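Local coordinates for lipoprotein (Mycoplasma mycoides subsp. capri, PDB 7ADK) that probably acts as a peptidase with a chymotrypsin-like (PA-clan) fold, consistent with a serine-type protease, at residues K177-Y182 and F697-G702; N216-D221 and S705-P710; E500-A505 and G554-S559; V545-L550 and S580-N585. One frame throughout, in Å; residues are numbered along the deposited sequence.

Contact 1 (K177-Y182 and F697-G702)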
loop_
_atom_site.group_PDB
_atom_site.type_symbol
_atom_site.label_atom_id
_atom_site.label_comp_id
_atom_site.label_asym_id
_atom_site.label_seq_id
_atom_site.Cartn_x
_atom_site.Cartn_y
_atom_site.Cartn_z
ATOM N N LYS B 177 32.300 -18.639 -16.937
ATOM C CA LYS B 177 33.128 -17.924 -17.925
ATOM C C LYS B 177 32.462 -17.887 -19.304
ATOM O O LYS B 177 32.335 -16.824 -19.900
ATOM C CB LYS B 177 34.529 -18.545 -17.980
ATOM C CG LYS B 177 35.518 -17.704 -18.790
ATOM C CD LYS B 177 36.886 -18.374 -18.968
ATOM C CE LYS B 177 37.681 -18.526 -17.674
ATOM N NZ LYS B 177 38.996 -19.126 -17.882
ATOM N N SER B 178 31.989 -19.025 -19.808
ATOM C CA SER B 178 31.328 -19.057 -21.123
ATOM C C SER B 178 29.891 -18.507 -21.127
ATOM O O SER B 178 29.436 -18.009 -22.155
ATOM C CB SER B 178 31.391 -20.462 -21.709
ATOM O OG SER B 178 30.729 -21.392 -20.895
ATOM N N ARG B 179 29.177 -18.539 -19.991
ATOM C CA ARG B 179 27.943 -17.765 -19.758
ATOM C C ARG B 179 28.192 -16.262 -19.834
ATOM O O ARG B 179 27.454 -15.580 -20.533
ATOM C CB ARG B 179 27.321 -18.108 -18.401
ATOM C CG ARG B 179 26.564 -19.435 -18.378
ATOM C CD ARG B 179 25.996 -19.683 -16.986
ATOM N NE ARG B 179 25.245 -20.936 -16.893
ATOM C CZ ARG B 179 24.859 -21.514 -15.776
ATOM N NH1 ARG B 179 25.018 -20.981 -14.611
ATOM N NH2 ARG B 179 24.305 -22.677 -15.800
ATOM N N PHE B 180 29.252 -15.757 -19.201
ATOM C CA PHE B 180 29.599 -14.339 -19.286
ATOM C C PHE B 180 29.880 -13.881 -20.718
ATOM O O PHE B 180 29.318 -12.890 -21.156
ATOM C CB PHE B 180 30.803 -13.996 -18.414
ATOM C CG PHE B 180 31.235 -12.555 -18.567
ATOM C CD1 PHE B 180 30.618 -11.549 -17.809
ATOM C CD2 PHE B 180 32.293 -12.215 -19.431
ATOM C CE1 PHE B 180 31.067 -10.224 -17.896
ATOM C CE2 PHE B 180 32.761 -10.894 -19.496
ATOM C CZ PHE B 180 32.147 -9.896 -18.728
ATOM N N ASP B 181 30.699 -14.596 -21.485
ATOM C CA ASP B 181 31.016 -14.223 -22.866
ATOM C C ASP B 181 29.775 -14.117 -23.776
ATOM O O ASP B 181 29.782 -13.340 -24.732
ATOM C CB ASP B 181 32.011 -15.231 -23.454
ATOM C CG ASP B 181 33.418 -15.238 -22.850
ATOM O OD1 ASP B 181 34.163 -16.200 -23.147
ATOM O OD2 ASP B 181 33.825 -14.282 -22.159
ATOM N N TYR B 182 28.689 -14.833 -23.468
ATOM C CA TYR B 182 27.407 -14.701 -24.163
ATOM C C TYR B 182 26.649 -13.412 -23.782
ATOM O O TYR B 182 26.193 -12.668 -24.653
ATOM C CB TYR B 182 26.573 -15.951 -23.880
ATOM C CG TYR B 182 25.259 -15.979 -24.625
ATOM C CD1 TYR B 182 25.227 -16.433 -25.953
ATOM C CD2 TYR B 182 24.091 -15.467 -24.027
ATOM C CE1 TYR B 182 24.033 -16.365 -26.686
ATOM C CE2 TYR B 182 22.898 -15.386 -24.763
ATOM C CZ TYR B 182 22.875 -15.824 -26.101
ATOM O OH TYR B 182 21.763 -15.672 -26.855
ATOM N N PHE B 697 23.220 -14.052 -5.640
ATOM C CA PHE B 697 23.903 -13.024 -6.413
ATOM C C PHE B 697 23.241 -12.704 -7.769
ATOM O O PHE B 697 22.623 -13.546 -8.411
ATOM C CB PHE B 697 25.354 -13.456 -6.592
ATOM C CG PHE B 697 26.121 -13.777 -5.324
ATOM C CD1 PHE B 697 26.217 -12.827 -4.294
ATOM C CD2 PHE B 697 26.780 -15.012 -5.194
ATOM C CE1 PHE B 697 26.950 -13.116 -3.135
ATOM C CE2 PHE B 697 27.561 -15.271 -4.063
ATOM C CZ PHE B 697 27.634 -14.326 -3.034
ATOM N N SER B 698 23.370 -11.457 -8.202
ATOM C CA SER B 698 22.811 -10.901 -9.430
ATOM C C SER B 698 23.690 -11.158 -10.659
ATOM O O SER B 698 24.901 -10.956 -10.629
ATOM C CB SER B 698 22.662 -9.403 -9.219
ATOM O OG SER B 698 21.993 -8.802 -10.286
ATOM N N TYR B 699 23.092 -11.535 -11.787
ATOM C CA TYR B 699 23.759 -11.674 -13.090
ATOM C C TYR B 699 23.783 -10.319 -13.842
ATOM O O TYR B 699 23.635 -10.259 -15.057
ATOM C CB TYR B 699 23.128 -12.833 -13.898
ATOM C CG TYR B 699 23.411 -14.265 -13.447
ATOM C CD1 TYR B 699 23.082 -14.707 -12.149
ATOM C CD2 TYR B 699 23.956 -15.194 -14.359
ATOM C CE1 TYR B 699 23.312 -16.039 -11.762
ATOM C CE2 TYR B 699 24.167 -16.535 -13.986
ATOM C CZ TYR B 699 23.848 -16.959 -12.681
ATOM O OH TYR B 699 24.006 -18.259 -12.334
ATOM N N GLN B 700 23.944 -9.197 -13.142
ATOM C CA GLN B 700 24.224 -7.885 -13.737
ATOM C C GLN B 700 25.679 -7.802 -14.246
ATOM O O GLN B 700 26.607 -8.122 -13.505
ATOM C CB GLN B 700 23.923 -6.781 -12.707
ATOM C CG GLN B 700 23.253 -5.547 -13.313
ATOM C CD GLN B 700 24.178 -4.656 -14.109
ATOM O OE1 GLN B 700 25.195 -4.189 -13.643
ATOM N NE2 GLN B 700 23.862 -4.362 -15.340
ATOM N N ILE B 701 25.899 -7.386 -15.500
ATOM C CA ILE B 701 27.249 -7.300 -16.080
ATOM C C ILE B 701 27.982 -6.026 -15.642
ATOM O O ILE B 701 29.176 -6.060 -15.363
ATOM C CB ILE B 701 27.172 -7.396 -17.619
ATOM C CG1 ILE B 701 26.596 -8.736 -18.112
ATOM C CG2 ILE B 701 28.516 -7.106 -18.301
ATOM C CD1 ILE B 701 27.479 -9.950 -17.906
ATOM N N GLY B 702 27.285 -4.895 -15.566
ATOM C CA GLY B 702 27.890 -3.579 -15.379
ATOM C C GLY B 702 28.674 -3.427 -14.089
ATOM O O GLY B 702 29.802 -2.949 -14.108
#
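Phe180 and Ile701 form the apolar centre of a helix-to-loop packing contact, in which helix 176-192, near the start of the modelled chain, lies against the loop running from helix 688-691 to strand 712-714 of the peptidase region. The two segments are 515 residues apart at their closest ends, and no hydrogen bond spans them, so the case illustrates docking by side-chain shape. The nearest alpha carbons, Phe180 CA and Ile701 CA, stay 8.1 Å apart, and the side chains fill the interval. Phe180 reaches across because its ring leaves the helix with CG anti to the backbone N (chi1 176°), which swings the end of the side chain closer to the loop than CB alone would suggest. Ile701 answers from a CB that points at the helix, and its two branches divide the work: CG2 lies 4.0 Å from Phe180 CE1, while CD1 is the nearer. The same isoleucine also touches Asp183, Asn184 and Tyr187, further along the helix. A second, looser meeting joins Arg179 to Tyr699, with guanidinium and ring planes 42° apart. The arginine is held mainly by its own side of the fold, through Gln176, Tyr171 and Thr172, and only NH1 comes near the phenol, 3.7 Å from Tyr699 OH. In the apolar pair, Ile701 CD1 lies obliquely to the ring, 3.5 Å from Phe180 CD1.

Contact 2 (N216-D221 and S705-P710)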
loop_
_atom_site.group_PDB
_atom_site.type_symbol
_atom_site.label_atom_id
_atom_site.label_comp_id
_atom_site.label_asym_id
_atom_site.label_seq_id
_atom_site.Cartn_x
_atom_site.Cartn_y
_atom_site.Cartn_z
ATOM N N ASN B 216 43.098 -13.957 -14.951
ATOM C CA ASN B 216 41.793 -13.489 -14.470
ATOM C C ASN B 216 41.162 -12.614 -15.560
ATOM O O ASN B 216 41.806 -11.700 -16.063
ATOM C CB ASN B 216 41.971 -12.686 -13.172
ATOM C CG ASN B 216 42.944 -11.528 -13.322
ATOM O OD1 ASN B 216 44.149 -11.701 -13.370
ATOM N ND2 ASN B 216 42.470 -10.314 -13.415
ATOM N N ILE B 217 39.883 -12.802 -15.874
ATOM C CA ILE B 217 39.372 -12.524 -17.232
ATOM C C ILE B 217 38.455 -11.298 -17.215
ATOM O O ILE B 217 37.699 -11.112 -16.271
ATOM C CB ILE B 217 38.629 -13.791 -17.757
ATOM C CG1 ILE B 217 39.599 -14.956 -18.061
ATOM C CG2 ILE B 217 37.687 -13.538 -18.946
ATOM C CD1 ILE B 217 40.275 -14.952 -19.433
ATOM N N LYS B 218 38.586 -10.461 -18.259
ATOM C CA LYS B 218 37.918 -9.177 -18.589
ATOM C C LYS B 218 38.043 -8.960 -20.113
ATOM O O LYS B 218 38.450 -9.891 -20.806
ATOM C CB LYS B 218 38.576 -8.022 -17.806
ATOM C CG LYS B 218 38.424 -8.227 -16.304
ATOM C CD LYS B 218 38.715 -7.046 -15.394
ATOM C CE LYS B 218 38.245 -7.475 -14.013
ATOM N NZ LYS B 218 38.267 -6.437 -12.991
ATOM N N LYS B 219 37.818 -7.759 -20.659
ATOM C CA LYS B 219 38.392 -7.347 -21.965
ATOM C C LYS B 219 38.601 -5.833 -22.041
ATOM O O LYS B 219 37.702 -5.082 -21.717
ATOM C CB LYS B 219 37.527 -7.881 -23.117
ATOM C CG LYS B 219 38.287 -7.963 -24.447
ATOM C CD LYS B 219 37.521 -8.791 -25.484
ATOM C CE LYS B 219 38.312 -8.961 -26.782
ATOM N NZ LYS B 219 37.593 -9.820 -27.738
ATOM N N PHE B 220 39.787 -5.368 -22.403
ATOM C CA PHE B 220 40.260 -4.007 -22.099
ATOM C C PHE B 220 39.453 -2.865 -22.742
ATOM O O PHE B 220 39.090 -1.922 -22.046
ATOM C CB PHE B 220 41.760 -3.930 -22.444
ATOM C CG PHE B 220 42.749 -4.295 -21.338
ATOM C CD1 PHE B 220 42.373 -5.017 -20.185
ATOM C CD2 PHE B 220 44.080 -3.863 -21.456
ATOM C CE1 PHE B 220 43.289 -5.235 -19.150
ATOM C CE2 PHE B 220 44.997 -4.084 -20.420
ATOM C CZ PHE B 220 44.599 -4.759 -19.259
ATOM N N ASP B 221 39.107 -2.944 -24.025
ATOM C CA ASP B 221 38.257 -1.932 -24.673
ATOM C C ASP B 221 36.774 -2.003 -24.250
ATOM O O ASP B 221 36.081 -0.989 -24.269
ATOM C CB ASP B 221 38.362 -2.075 -26.188
ATOM C CG ASP B 221 37.566 -0.987 -26.904
ATOM O OD1 ASP B 221 37.862 0.210 -26.711
ATOM O OD2 ASP B 221 36.645 -1.323 -27.672
ATOM N N SER B 705 32.963 -7.175 -11.262
ATOM C CA SER B 705 34.409 -7.189 -11.529
ATOM C C SER B 705 34.920 -8.600 -11.811
ATOM O O SER B 705 35.639 -8.799 -12.789
ATOM C CB SER B 705 35.196 -6.555 -10.377
ATOM O OG SER B 705 36.591 -6.526 -10.584
ATOM N N PHE B 706 34.597 -9.578 -10.959
ATOM C CA PHE B 706 35.134 -10.932 -11.066
ATOM C C PHE B 706 34.245 -11.773 -11.974
ATOM O O PHE B 706 33.149 -12.190 -11.619
ATOM C CB PHE B 706 35.291 -11.534 -9.674
ATOM C CG PHE B 706 36.250 -10.749 -8.810
ATOM C CD1 PHE B 706 37.631 -10.767 -9.077
ATOM C CD2 PHE B 706 35.751 -9.932 -7.782
ATOM C CE1 PHE B 706 38.493 -9.973 -8.310
ATOM C CE2 PHE B 706 36.619 -9.166 -6.997
ATOM C CZ PHE B 706 37.995 -9.183 -7.264
ATOM N N ILE B 707 34.700 -11.985 -13.197
ATOM C CA ILE B 707 33.827 -12.334 -14.313
ATOM C C ILE B 707 33.148 -13.705 -14.214
ATOM O O ILE B 707 31.953 -13.817 -14.460
ATOM C CB ILE B 707 34.638 -12.106 -15.597
ATOM C CG1 ILE B 707 34.832 -10.594 -15.852
ATOM C CG2 ILE B 707 34.043 -12.806 -16.801
ATOM C CD1 ILE B 707 33.658 -9.660 -15.609
ATOM N N ASP B 708 33.862 -14.733 -13.780
ATOM C CA ASP B 708 33.310 -16.062 -13.508
ATOM C C ASP B 708 32.602 -16.170 -12.135
ATOM O O ASP B 708 32.317 -17.275 -11.670
ATOM C CB ASP B 708 34.388 -17.133 -13.733
ATOM C CG ASP B 708 35.606 -17.092 -12.806
ATOM O OD1 ASP B 708 35.843 -16.099 -12.091
ATOM O OD2 ASP B 708 36.367 -18.081 -12.810
ATOM N N LYS B 709 32.299 -15.031 -11.490
ATOM C CA LYS B 709 31.678 -14.911 -10.163
ATOM C C LYS B 709 30.518 -13.904 -10.215
ATOM O O LYS B 709 30.678 -12.763 -9.780
ATOM C CB LYS B 709 32.698 -14.442 -9.115
ATOM C CG LYS B 709 34.048 -15.129 -9.016
ATOM C CD LYS B 709 34.090 -16.425 -8.254
ATOM C CE LYS B 709 35.532 -16.664 -7.839
ATOM N NZ LYS B 709 35.730 -17.841 -6.996
ATOM N N PRO B 710 29.341 -14.264 -10.754
ATOM C CA PRO B 710 28.233 -13.327 -10.845
ATOM C C PRO B 710 27.893 -12.699 -9.495
ATOM O O PRO B 710 27.857 -13.376 -8.469
ATOM C CB PRO B 710 27.061 -14.059 -11.492
ATOM C CG PRO B 710 27.443 -15.526 -11.399
ATOM C CD PRO B 710 28.970 -15.530 -11.350
#
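Ile217 and Ile707 mark the closest approach of two irregular backbones, 6.3 Å between their CA atoms, where the extended residues 216-219 pass a type I beta turn that runs from Phe706 to Lys709. The turn is closed by its own backbone bond, Lys709 N to Phe706 O at 3.0 Å, and it presents Ile707 with CB directed at the other segment. There the isoleucine lies against the peptide carbonyl of Ile217, and the two residues also meet through their short branches, with Ile217 CG2 4.3 Å from Ile707 CG2. The end of Ile217 leads off in another direction, so this apolar pairing is a modest one. Lys218 supplies the polar half. Its aliphatic chain is extended beyond CG and travels past Ile707, with CG 4.3 Å from Ile707 CG1, until the ammonium arrives at Ser705. NZ donates to Ser705 OG over 2.9 Å, the one hydrogen bond across the contact. The hydroxyl is placed for this by a first torsion that sets OG anti to the backbone N (chi1 -179°), a position that also puts OG over the centre of the Phe706 ring, 4.3 Å above its plane. Both Lys218 and Ser705 are buried, and the shared bond gives a polar partner to each. Around this pair the fold closes in: Lys219 is the N-cap of helix 220-226, Ser705 shares backbone hydrogen bonding with Leu712 of strand 712-714, and helix 176-192 covers the isoleucines through Lys177 and Phe180.

Contact 3 (E500-A505 and G554-S559)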
loop_
_atom_site.group_PDB
_atom_site.type_symbol
_atom_site.label_atom_id
_atom_site.label_comp_id
_atom_site.label_asym_id
_atom_site.label_seq_id
_atom_site.Cartn_x
_atom_site.Cartn_y
_atom_site.Cartn_z
ATOM N N GLU B 500 23.705 13.958 21.087
ATOM C CA GLU B 500 25.031 13.332 20.973
ATOM C C GLU B 500 25.699 12.926 22.297
ATOM O O GLU B 500 26.622 12.115 22.284
ATOM C CB GLU B 500 26.038 14.176 20.170
ATOM C CG GLU B 500 25.893 14.055 18.648
ATOM C CD GLU B 500 27.185 14.473 17.922
ATOM O OE1 GLU B 500 27.877 15.395 18.367
ATOM O OE2 GLU B 500 27.607 13.810 16.964
ATOM N N ASP B 501 25.263 13.412 23.458
ATOM C CA ASP B 501 25.794 12.908 24.729
ATOM C C ASP B 501 25.389 11.448 25.005
ATOM O O ASP B 501 26.005 10.797 25.846
ATOM C CB ASP B 501 25.365 13.804 25.896
ATOM C CG ASP B 501 25.744 15.278 25.757
ATOM O OD1 ASP B 501 26.743 15.586 25.075
ATOM O OD2 ASP B 501 25.065 16.129 26.376
ATOM N N ALA B 502 24.371 10.927 24.312
ATOM C CA ALA B 502 23.791 9.601 24.526
ATOM C C ALA B 502 23.824 8.678 23.284
ATOM O O ALA B 502 23.770 7.457 23.427
ATOM C CB ALA B 502 22.369 9.821 25.029
ATOM N N VAL B 503 23.876 9.245 22.072
ATOM C CA VAL B 503 23.971 8.527 20.786
ATOM C C VAL B 503 25.202 8.981 20.001
ATOM O O VAL B 503 25.323 10.158 19.680
ATOM C CB VAL B 503 22.697 8.721 19.947
ATOM C CG1 VAL B 503 22.782 8.039 18.591
ATOM C CG2 VAL B 503 21.486 8.153 20.658
ATOM N N THR B 504 26.103 8.066 19.635
ATOM C CA THR B 504 27.432 8.399 19.081
ATOM C C THR B 504 27.798 7.491 17.912
ATOM O O THR B 504 27.720 6.278 18.046
ATOM C CB THR B 504 28.502 8.280 20.187
ATOM O OG1 THR B 504 28.224 9.101 21.297
ATOM C CG2 THR B 504 29.908 8.637 19.726
ATOM N N ALA B 505 28.289 8.022 16.791
ATOM C CA ALA B 505 28.959 7.209 15.768
ATOM C C ALA B 505 30.390 6.856 16.219
ATOM O O ALA B 505 31.227 7.744 16.375
ATOM C CB ALA B 505 28.944 7.961 14.439
ATOM N N GLY B 554 15.567 13.041 33.931
ATOM C CA GLY B 554 16.125 14.361 34.237
ATOM C C GLY B 554 16.818 15.046 33.055
ATOM O O GLY B 554 17.109 16.242 33.123
ATOM N N LYS B 555 17.095 14.300 31.979
ATOM C CA LYS B 555 17.943 14.719 30.849
ATOM C C LYS B 555 17.286 14.505 29.495
ATOM O O LYS B 555 17.537 15.282 28.578
ATOM C CB LYS B 555 19.291 13.985 30.927
ATOM C CG LYS B 555 20.049 14.305 32.222
ATOM C CD LYS B 555 21.350 13.518 32.347
ATOM C CE LYS B 555 21.931 13.737 33.741
ATOM N NZ LYS B 555 22.786 12.638 34.163
ATOM N N TYR B 556 16.420 13.504 29.367
ATOM C CA TYR B 556 15.672 13.211 28.145
ATOM C C TYR B 556 14.241 12.769 28.452
ATOM O O TYR B 556 13.992 12.114 29.460
ATOM C CB TYR B 556 16.385 12.112 27.333
ATOM C CG TYR B 556 17.841 12.369 27.005
ATOM C CD1 TYR B 556 18.834 12.024 27.937
ATOM C CD2 TYR B 556 18.206 13.011 25.809
ATOM C CE1 TYR B 556 20.171 12.373 27.705
ATOM C CE2 TYR B 556 19.547 13.360 25.575
ATOM C CZ TYR B 556 20.534 13.043 26.527
ATOM O OH TYR B 556 21.838 13.358 26.332
ATOM N N SER B 557 13.312 13.054 27.543
ATOM C CA SER B 557 11.951 12.507 27.529
ATOM C C SER B 557 11.786 11.512 26.382
ATOM O O SER B 557 11.988 11.873 25.219
ATOM C CB SER B 557 10.902 13.619 27.435
ATOM O OG SER B 557 11.275 14.662 26.559
ATOM N N TYR B 558 11.385 10.286 26.719
ATOM C CA TYR B 558 11.003 9.260 25.752
ATOM C C TYR B 558 9.490 9.241 25.528
ATOM O O TYR B 558 8.703 9.528 26.428
ATOM C CB TYR B 558 11.544 7.874 26.136
ATOM C CG TYR B 558 10.828 7.158 27.260
ATOM C CD1 TYR B 558 11.280 7.287 28.584
ATOM C CD2 TYR B 558 9.715 6.344 26.984
ATOM C CE1 TYR B 558 10.614 6.625 29.629
ATOM C CE2 TYR B 558 9.035 5.692 28.027
ATOM C CZ TYR B 558 9.482 5.835 29.354
ATOM O OH TYR B 558 8.846 5.213 30.374
ATOM N N SER B 559 9.080 8.871 24.320
ATOM C CA SER B 559 7.705 8.569 23.962
ATOM C C SER B 559 7.629 7.300 23.126
ATOM O O SER B 559 8.488 7.058 22.287
ATOM C CB SER B 559 7.056 9.768 23.257
ATOM O OG SER B 559 7.815 10.192 22.141
#
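The ring of Tyr556 is the flat group on which this contact turns, and Ala502 comes to it obliquely, its CB 4.0 Å from Tyr556 CZ. At the outer end of the ring the phenol oxygen has two carbon neighbours from the opposing segment: Tyr556 OH lies 3.6 Å from Asp501 CB and 3.8 Å from Ala502 CB. The other flat group, the Asp501 carboxylate, is occupied with its own loop, since OD2 accepts a hydrogen bond from the backbone N of Lys498. Tyr556 OH bonds to the same residue, at the carbonyl O of Lys498, so the phenol and the carboxylate are both fixed by the residues leading into 500-505, although no hydrogen bond joins the two segments directly. The ring reaches that point because CG stands anti to the carbonyl carbon (chi1 -54°), and it bridges a wide interval, for the nearest alpha carbons, Ala502 CA and Tyr556 CA, are 9.6 Å apart. Tyr556 and Ala502 are buried, whereas Asp501 sits at the exposed margin. In the fold, strand 556-562 pairs with strand 486-493, and strand 503-507 with strand 541-546. Tyr556 thus ties the start of strand 556-562 to the turn leading into strand 503-507; the two strands belong to the same curled antiparallel sheet without being direct partners, an arrangement consistent with the beta-barrel architecture of chymotrypsin-like PA-clan peptidases.

Contact 4 (V545-L550 and S580-N585)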
loop_
_atom_site.group_PDB
_atom_site.type_symbol
_atom_site.label_atom_id
_atom_site.label_comp_id
_atom_site.label_asym_id
_atom_site.label_seq_id
_atom_site.Cartn_x
_atom_site.Cartn_y
_atom_site.Cartn_z
ATOM N N VAL B 545 24.386 3.452 21.268
ATOM C CA VAL B 545 23.245 4.021 21.977
ATOM C C VAL B 545 23.290 3.598 23.443
ATOM O O VAL B 545 23.271 2.409 23.759
ATOM C CB VAL B 545 21.925 3.629 21.301
ATOM C CG1 VAL B 545 20.760 4.311 21.985
ATOM C CG2 VAL B 545 21.869 4.006 19.827
ATOM N N ASP B 546 23.341 4.565 24.359
ATOM C CA ASP B 546 23.395 4.326 25.806
ATOM C C ASP B 546 22.033 4.598 26.453
ATOM O O ASP B 546 21.713 5.723 26.836
ATOM C CB ASP B 546 24.546 5.145 26.409
ATOM C CG ASP B 546 24.863 4.824 27.878
ATOM O OD1 ASP B 546 24.064 4.168 28.567
ATOM O OD2 ASP B 546 25.974 5.197 28.313
ATOM N N PHE B 547 21.182 3.562 26.531
ATOM C CA PHE B 547 19.810 3.728 27.016
ATOM C C PHE B 547 19.727 4.104 28.504
ATOM O O PHE B 547 18.760 4.746 28.910
ATOM C CB PHE B 547 19.002 2.459 26.753
ATOM C CG PHE B 547 18.780 2.155 25.288
ATOM C CD1 PHE B 547 17.938 2.999 24.533
ATOM C CD2 PHE B 547 19.401 1.053 24.688
ATOM C CE1 PHE B 547 17.727 2.731 23.170
ATOM C CE2 PHE B 547 19.179 0.777 23.325
ATOM C CZ PHE B 547 18.346 1.624 22.575
ATOM N N ALA B 548 20.753 3.802 29.315
ATOM C CA ALA B 548 20.819 4.229 30.713
ATOM C C ALA B 548 20.975 5.754 30.876
ATOM O O ALA B 548 20.755 6.284 31.968
ATOM C CB ALA B 548 21.947 3.493 31.415
ATOM N N LYS B 549 21.277 6.484 29.789
ATOM C CA LYS B 549 21.090 7.937 29.678
ATOM C C LYS B 549 20.285 8.349 28.444
ATOM O O LYS B 549 20.532 9.393 27.873
ATOM C CB LYS B 549 22.392 8.729 29.886
ATOM C CG LYS B 549 23.508 8.447 28.877
ATOM C CD LYS B 549 24.642 9.465 29.011
ATOM C CE LYS B 549 25.925 8.933 28.402
ATOM N NZ LYS B 549 27.004 9.912 28.358
ATOM N N LEU B 550 19.285 7.560 28.063
ATOM C CA LEU B 550 18.131 8.031 27.280
ATOM C C LEU B 550 16.819 7.846 28.053
ATOM O O LEU B 550 15.880 8.614 27.856
ATOM C CB LEU B 550 18.035 7.312 25.928
ATOM C CG LEU B 550 19.066 7.686 24.864
ATOM C CD1 LEU B 550 18.833 6.834 23.639
ATOM C CD2 LEU B 550 18.965 9.140 24.435
ATOM N N SER B 580 14.598 -4.035 27.495
ATOM C CA SER B 580 14.310 -5.319 26.866
ATOM C C SER B 580 13.171 -5.236 25.854
ATOM O O SER B 580 13.312 -5.794 24.781
ATOM C CB SER B 580 14.023 -6.387 27.910
ATOM O OG SER B 580 15.127 -6.538 28.769
ATOM N N LYS B 581 12.098 -4.482 26.117
ATOM C CA LYS B 581 11.018 -4.229 25.145
ATOM C C LYS B 581 11.470 -3.358 23.971
ATOM O O LYS B 581 11.039 -3.607 22.853
ATOM C CB LYS B 581 9.795 -3.624 25.852
ATOM C CG LYS B 581 9.066 -4.597 26.783
ATOM C CD LYS B 581 8.323 -5.753 26.097
ATOM C CE LYS B 581 7.102 -5.305 25.291
ATOM N NZ LYS B 581 6.349 -6.457 24.775
ATOM N N ILE B 582 12.391 -2.413 24.143
ATOM C CA ILE B 582 13.029 -1.654 23.056
ATOM C C ILE B 582 13.855 -2.572 22.148
ATOM O O ILE B 582 13.674 -2.607 20.931
ATOM C CB ILE B 582 13.901 -0.509 23.639
ATOM C CG1 ILE B 582 13.009 0.609 24.197
ATOM C CG2 ILE B 582 14.824 0.096 22.580
ATOM C CD1 ILE B 582 13.705 1.569 25.161
ATOM N N THR B 583 14.769 -3.351 22.739
ATOM C CA THR B 583 15.776 -4.155 22.029
ATOM C C THR B 583 15.291 -5.552 21.630
ATOM O O THR B 583 16.126 -6.409 21.352
ATOM C CB THR B 583 17.104 -4.245 22.802
ATOM O OG1 THR B 583 16.957 -4.940 24.017
ATOM C CG2 THR B 583 17.665 -2.852 23.071
ATOM N N ASN B 584 13.979 -5.824 21.642
ATOM C CA ASN B 584 13.373 -7.142 21.390
ATOM C C ASN B 584 14.071 -8.280 22.161
ATOM O O ASN B 584 14.204 -9.409 21.693
ATOM C CB ASN B 584 13.296 -7.391 19.885
ATOM C CG ASN B 584 12.083 -6.822 19.182
ATOM O OD1 ASN B 584 10.970 -6.913 19.646
ATOM N ND2 ASN B 584 12.235 -6.321 17.986
ATOM N N ASN B 585 14.552 -7.957 23.353
ATOM C CA ASN B 585 15.273 -8.807 24.288
ATOM C C ASN B 585 16.520 -9.519 23.714
ATOM O O ASN B 585 16.772 -10.677 24.029
ATOM C CB ASN B 585 14.271 -9.723 24.996
ATOM C CG ASN B 585 14.760 -10.185 26.347
ATOM O OD1 ASN B 585 15.798 -9.809 26.861
ATOM N ND2 ASN B 585 14.009 -11.017 27.006
#
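Phe547 meets Ile582 and Thr583 through the far end of its ring. Its CB points toward them without itself touching, and with CG anti to the carbonyl carbon (chi1 -66°) the ring is carried out from the turn after strand 541-546 towards the end of helix 575-582. On one side CE1 lies 4.0 Å from Ile582 CG2; at the tip CZ approaches the same methyl to 3.8 Å; on the other side CE2 lies 3.9 Å from Thr583 CG2. Both methyls come to the ring obliquely, while one face is taken by Val545 CG1 of its own segment, 3.6 Å above the plane and offset toward the rim. Thr583, the first residue past the helix, divides its branches by chemistry: CG2 goes to the ring, and OG1 hydrogen-bonds back to the carbonyl O of Ile579. Leu464, Phe491 and, beside Ile582, Phe489 extend the apolar surroundings on strands of the antiparallel sheet. All three touching residues are buried and no hydrogen bond crosses between the segments. The helix end probably rests on the turn after strand 541-546 mainly through apolar packing, with the one polar side-chain atom among them satisfied by the helix itself.

How the contacts relate
The four contacts form two pairs on opposite sides of the chain's centre. Contacts 1 and 2, centred 9 Å apart, meet where Phe180 packs on Ile707; together they attach the early part of the modelled chain (helix 176-192 and the loop before helix 220-226) to the loop between helix 688-691 and strand 712-714. Contacts 3 and 4, centred 11 Å apart, pack parts of the antiparallel sheet and its following helix together, and Ala502 O probably hydrogen-bonds to Asp546 N. Within each pair the segments alternate along the chain. Contacts 3 and 4 fall wholly within the sequence that contacts 1 and 2 bracket, yet the centre of either contact 1 or 2 lies about 45 to 49 Å from that of contact 3 or 4.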